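Local coordinates for protein fructokinase (Vibrio cholerae serotype O1, PDB 5EYN) that catalyses the phosphorylation of fructose with ATP, as a fructokinase of the PfkB carbohydrate kinase family, at residues Ala188-Met191 and Arg192-Leu196; Gln221-Asp225 and Phe226-Leu230. One frame throughout, in Å; residues are numbered along the deposited sequence.

Interaction 1: residues Ala188-Met191 and Arg192-Leu196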
loop_
_atom_site.group_PDB
_atom_site.type_symbol
_atom_site.label_atom_id
_atom_site.label_comp_id
_atom_site.label_asym_id
_atom_site.label_seq_id
_atom_site.Cartn_x
_atom_site.Cartn_y
_atom_site.Cartn_z
ATOM N N ALA A 188 -23.588 -12.846 7.444
ATOM C CA ALA A 188 -24.595 -12.381 8.385
ATOM C C ALA A 188 -24.585 -10.867 8.536
ATOM O O ALA A 188 -25.627 -10.234 8.681
ATOM C CB ALA A 188 -24.385 -13.033 9.730
ATOM N N THR A 189 -23.402 -10.277 8.560
ATOM C CA THR A 189 -23.298 -8.832 8.757
ATOM C C THR A 189 -23.870 -8.085 7.548
ATOM O O THR A 189 -24.637 -7.132 7.681
ATOM C CB THR A 189 -21.841 -8.421 8.988
ATOM O OG1 THR A 189 -21.323 -9.091 10.141
ATOM C CG2 THR A 189 -21.718 -6.938 9.195
ATOM N N VAL A 190 -23.529 -8.548 6.358
ATOM C CA VAL A 190 -24.052 -7.945 5.141
ATOM C C VAL A 190 -25.569 -8.111 5.081
ATOM O O VAL A 190 -26.281 -7.157 4.753
ATOM C CB VAL A 190 -23.365 -8.560 3.905
ATOM C CG1 VAL A 190 -24.107 -8.197 2.631
ATOM C CG2 VAL A 190 -21.905 -8.114 3.848
ATOM N N MET A 191 -26.087 -9.287 5.432
ATOM C CA MET A 191 -27.528 -9.465 5.347
ATOM C C MET A 191 -28.270 -8.625 6.380
ATOM O O MET A 191 -29.405 -8.223 6.138
ATOM C CB MET A 191 -27.908 -10.941 5.440
ATOM C CG MET A 191 -27.423 -11.734 4.235
ATOM S SD MET A 191 -27.863 -11.032 2.630
ATOM C CE MET A 191 -29.611 -11.373 2.593
ATOM N N ARG A 192 -27.641 -8.336 7.517
ATOM C CA ARG A 192 -28.226 -7.404 8.477
ATOM C C ARG A 192 -28.422 -6.032 7.834
ATOM O O ARG A 192 -29.466 -5.405 8.017
ATOM C CB ARG A 192 -27.340 -7.295 9.722
ATOM C CG ARG A 192 -27.880 -6.372 10.808
ATOM C CD ARG A 192 -26.879 -6.226 11.951
ATOM N NE ARG A 192 -27.192 -5.071 12.772
ATOM C CZ ARG A 192 -26.369 -4.505 13.643
ATOM N NH1 ARG A 192 -25.157 -4.991 13.831
ATOM N NH2 ARG A 192 -26.777 -3.447 14.333
ATOM N N ALA A 193 -27.436 -5.563 7.073
ATOM C CA ALA A 193 -27.559 -4.290 6.380
ATOM C C ALA A 193 -28.603 -4.364 5.265
ATOM O O ALA A 193 -29.348 -3.412 5.052
ATOM C CB ALA A 193 -26.218 -3.859 5.822
ATOM N N VAL A 194 -28.648 -5.469 4.532
ATOM C CA VAL A 194 -29.673 -5.636 3.507
ATOM C C VAL A 194 -31.074 -5.419 4.109
ATOM O O VAL A 194 -31.946 -4.813 3.484
ATOM C CB VAL A 194 -29.576 -7.028 2.848
ATOM C CG1 VAL A 194 -30.789 -7.321 1.985
ATOM C CG2 VAL A 194 -28.298 -7.123 2.014
ATOM N N GLY A 195 -31.268 -5.905 5.330
ATOM C CA GLY A 195 -32.537 -5.754 6.021
ATOM C C GLY A 195 -32.878 -4.349 6.474
ATOM O O GLY A 195 -34.017 -4.089 6.871
ATOM N N LEU A 196 -31.917 -3.435 6.401
ATOM C CA LEU A 196 -32.151 -2.056 6.830
ATOM C C LEU A 196 -32.383 -1.111 5.645
ATOM O O LEU A 196 -32.805 0.030 5.823
ATOM C CB LEU A 196 -30.949 -1.547 7.615
ATOM C CG LEU A 196 -30.712 -2.265 8.942
ATOM C CD1 LEU A 196 -29.358 -1.915 9.521
ATOM C CD2 LEU A 196 -31.812 -1.934 9.952
#

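Interaction 2: residues Gln221-Asp225 and Phe226-Leu230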
loop_
_atom_site.group_PDB
_atom_site.type_symbol
_atom_site.label_atom_id
_atom_site.label_comp_id
_atom_site.label_asym_id
_atom_site.label_seq_id
_atom_site.Cartn_x
_atom_site.Cartn_y
_atom_site.Cartn_z
ATOM N N GLN A 221 -36.083 -14.893 -4.372
ATOM C CA GLN A 221 -37.046 -15.532 -3.483
ATOM C C GLN A 221 -36.493 -15.580 -2.058
ATOM O O GLN A 221 -37.224 -15.391 -1.089
ATOM C CB GLN A 221 -37.381 -16.942 -3.974
ATOM C CG GLN A 221 -38.165 -16.969 -5.282
ATOM C CD GLN A 221 -38.304 -18.369 -5.856
ATOM O OE1 GLN A 221 -37.578 -19.287 -5.471
ATOM N NE2 GLN A 221 -39.237 -18.535 -6.786
ATOM N N ALA A 222 -35.192 -15.817 -1.937
ATOM C CA ALA A 222 -34.560 -15.946 -0.634
ATOM C C ALA A 222 -34.567 -14.646 0.160
ATOM O O ALA A 222 -34.484 -14.673 1.383
ATOM C CB ALA A 222 -33.134 -16.465 -0.786
ATOM N N ILE A 223 -34.666 -13.507 -0.519
ATOM C CA ILE A 223 -34.707 -12.235 0.191
ATOM C C ILE A 223 -36.108 -11.620 0.222
ATOM O O ILE A 223 -36.281 -10.492 0.672
ATOM C CB ILE A 223 -33.686 -11.214 -0.380
ATOM C CG1 ILE A 223 -33.991 -10.869 -1.842
ATOM C CG2 ILE A 223 -32.263 -11.749 -0.227
ATOM C CD1 ILE A 223 -33.082 -9.763 -2.415
ATOM N N ALA A 224 -37.111 -12.361 -0.234
ATOM C CA ALA A 224 -38.469 -11.816 -0.320
ATOM C C ALA A 224 -38.982 -11.305 1.026
ATOM O O ALA A 224 -39.632 -10.259 1.097
ATOM C CB ALA A 224 -39.421 -12.855 -0.875
ATOM N N ASP A 225 -38.709 -12.040 2.096
ATOM C CA ASP A 225 -39.274 -11.673 3.388
ATOM C C ASP A 225 -38.644 -10.420 3.985
ATOM O O ASP A 225 -39.086 -9.932 5.022
ATOM C CB ASP A 225 -39.187 -12.851 4.356
ATOM C CG ASP A 225 -40.090 -13.987 3.945
ATOM O OD1 ASP A 225 -41.223 -13.699 3.501
ATOM O OD2 ASP A 225 -39.667 -15.157 4.049
ATOM N N PHE A 226 -37.624 -9.894 3.318
ATOM C CA PHE A 226 -37.015 -8.629 3.715
ATOM C C PHE A 226 -37.912 -7.452 3.306
ATOM O O PHE A 226 -37.786 -6.353 3.844
ATOM C CB PHE A 226 -35.624 -8.495 3.090
ATOM C CG PHE A 226 -34.587 -9.425 3.680
ATOM C CD1 PHE A 226 -33.479 -8.916 4.327
ATOM C CD2 PHE A 226 -34.717 -10.807 3.583
ATOM C CE1 PHE A 226 -32.521 -9.757 4.875
ATOM C CE2 PHE A 226 -33.756 -11.654 4.129
ATOM C CZ PHE A 226 -32.658 -11.125 4.772
ATOM N N GLN A 227 -38.836 -7.689 2.378
ATOM C CA GLN A 227 -39.725 -6.638 1.869
ATOM C C GLN A 227 -38.904 -5.386 1.525
ATOM O O GLN A 227 -39.249 -4.271 1.913
ATOM C CB GLN A 227 -40.869 -6.317 2.857
ATOM C CG GLN A 227 -41.956 -7.414 2.997
ATOM C CD GLN A 227 -43.036 -7.396 1.898
ATOM O OE1 GLN A 227 -43.160 -6.437 1.119
ATOM N NE2 GLN A 227 -43.824 -8.473 1.837
ATOM N N ILE A 228 -37.808 -5.593 0.797
ATOM C CA ILE A 228 -36.967 -4.499 0.335
ATOM C C ILE A 228 -37.718 -3.745 -0.757
ATOM O O ILE A 228 -38.173 -4.341 -1.721
ATOM C CB ILE A 228 -35.626 -5.011 -0.247
ATOM C CG1 ILE A 228 -34.873 -5.881 0.766
ATOM C CG2 ILE A 228 -34.742 -3.868 -0.655
ATOM C CD1 ILE A 228 -33.832 -6.743 0.121
ATOM N N PRO A 229 -37.870 -2.428 -0.602
ATOM C CA PRO A 229 -38.663 -1.659 -1.563
ATOM C C PRO A 229 -38.124 -1.733 -2.994
ATOM O O PRO A 229 -38.911 -1.875 -3.928
ATOM C CB PRO A 229 -38.588 -0.236 -1.010
ATOM C CG PRO A 229 -38.396 -0.422 0.447
ATOM C CD PRO A 229 -37.504 -1.618 0.570
ATOM N N LEU A 230 -36.810 -1.662 -3.155
ATOM C CA LEU A 230 -36.211 -1.727 -4.474
ATOM C C LEU A 230 -34.937 -2.538 -4.442
ATOM O O LEU A 230 -34.007 -2.213 -3.713
ATOM C CB LEU A 230 -35.899 -0.326 -4.984
ATOM C CG LEU A 230 -35.091 -0.227 -6.282
ATOM C CD1 LEU A 230 -35.784 -0.958 -7.433
ATOM C CD2 LEU A 230 -34.866 1.227 -6.636
HETATM O O HOH W 1 -37.370 -8.134 -0.489
#

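Interaction 1: residues Ala188-Met191 and Arg192-Leu196
Val194 packs back against Val190 and Met191, one turn earlier in helix 186-194, and forms the dense part of this contact. Its CG2 lies beside the backbone N, anti to the carbonyl carbon, which brings the methyl 3.4 Å from Val190 O and 4.0 Å from Met191 SD. Met191 and Val194 run side by side in the same direction; the methionine chain has CG also anti to its carbonyl carbon (chi1 -67°), and its further bends at chi2 and chi3 set SD alongside Val194 CG2. Val190 adds a looser touch, CG1 to Val194 CG2 at 4.4 Å.

Four i to i+4 backbone bonds run through the turn, from Arg192 N to Ala188 O through to Gly195 N to Met191 O (3.1 Å), with Val194 N to Val190 O at 2.9 Å. Ala188 and Arg192 make up the solvent side: Arg192 CB rests 3.4 Å from Thr189 O, but the extended arginine chain beyond it leads away to a cation-pi contact with Phe156. Thr189 is buried, its OG1 bonded to Glu185 O.

This is the connecting helix of a beta-alpha-beta unit between strands 168-172 and 199-203. Val190, Ala193 and Val194 rest on Phe171 of the first strand, Thr189 faces helix 151-165, and Val190 and Met191 meet Leu210 of helix 204-211.

Interaction 2: residues Gln221-Asp225 and Phe226-Leu230
Two successive i to i+3 backbone bonds curl the chain from Ile223 to Gln227: Phe226 N donates to Ile223 O at 3.0 Å, and Gln227 N to Ala224 O at the same distance. The backbone angles make these overlapping type I beta-turns, with Ala224-Asp225 and Asp225-Phe226 as their central pairs. Ile223 O also receives a bond from a water (2.8 Å), which in turn accepts one from Ile228 N at 2.9 Å, so the water bridges the turn. Gln227, with positive phi and psi (47° and 48°), redirects the chain after the second bond. The coil thereby links the end of helix 216-222 to strand 230-234 of the large sheet in this PfkB, ribokinase-like fold, where Leu230 pairs through its backbone with Asp198 and Val200. On the side-chain level, Phe226 turns back alongside Ile223: CD2 comes 3.3 Å from Ile223 O and 4.1 Å from Ile223 CB, the ring lying oblique to the carbonyl oxygen. Ile223 holds CG1 between its backbone N and carbonyl carbon (chi1 62°), and its CD1 reaches Ile228 CD1 at 4.0 Å, the two chains crossing at a slant. Asp225 and Gln227 lie on the exposed side.

Interactions 1 and 2 follow each other along the chain, yet their centres are only 12 Å apart and their side chains form one apolar interface. Val194 CG1 meets Ile228 CD1 at 3.6 Å, and Met191 CE touches Ile223 CG2 at 3.9 Å. Beside these pairs the Phe226 ring packs against the last turn of the helix, CE1 3.7 Å from Met191 O and CD1 3.7 Å from Gly195 CA. Within interaction 1, Val190 is placed towards the active site, its side chain about 9 Å from that of calcium-binding Asn174 and about 13 Å from the bound fructose. In interaction 2, the Ile228 side chain is about 9 Å from that of Lys201, part of a second ADP site unoccupied in this chain.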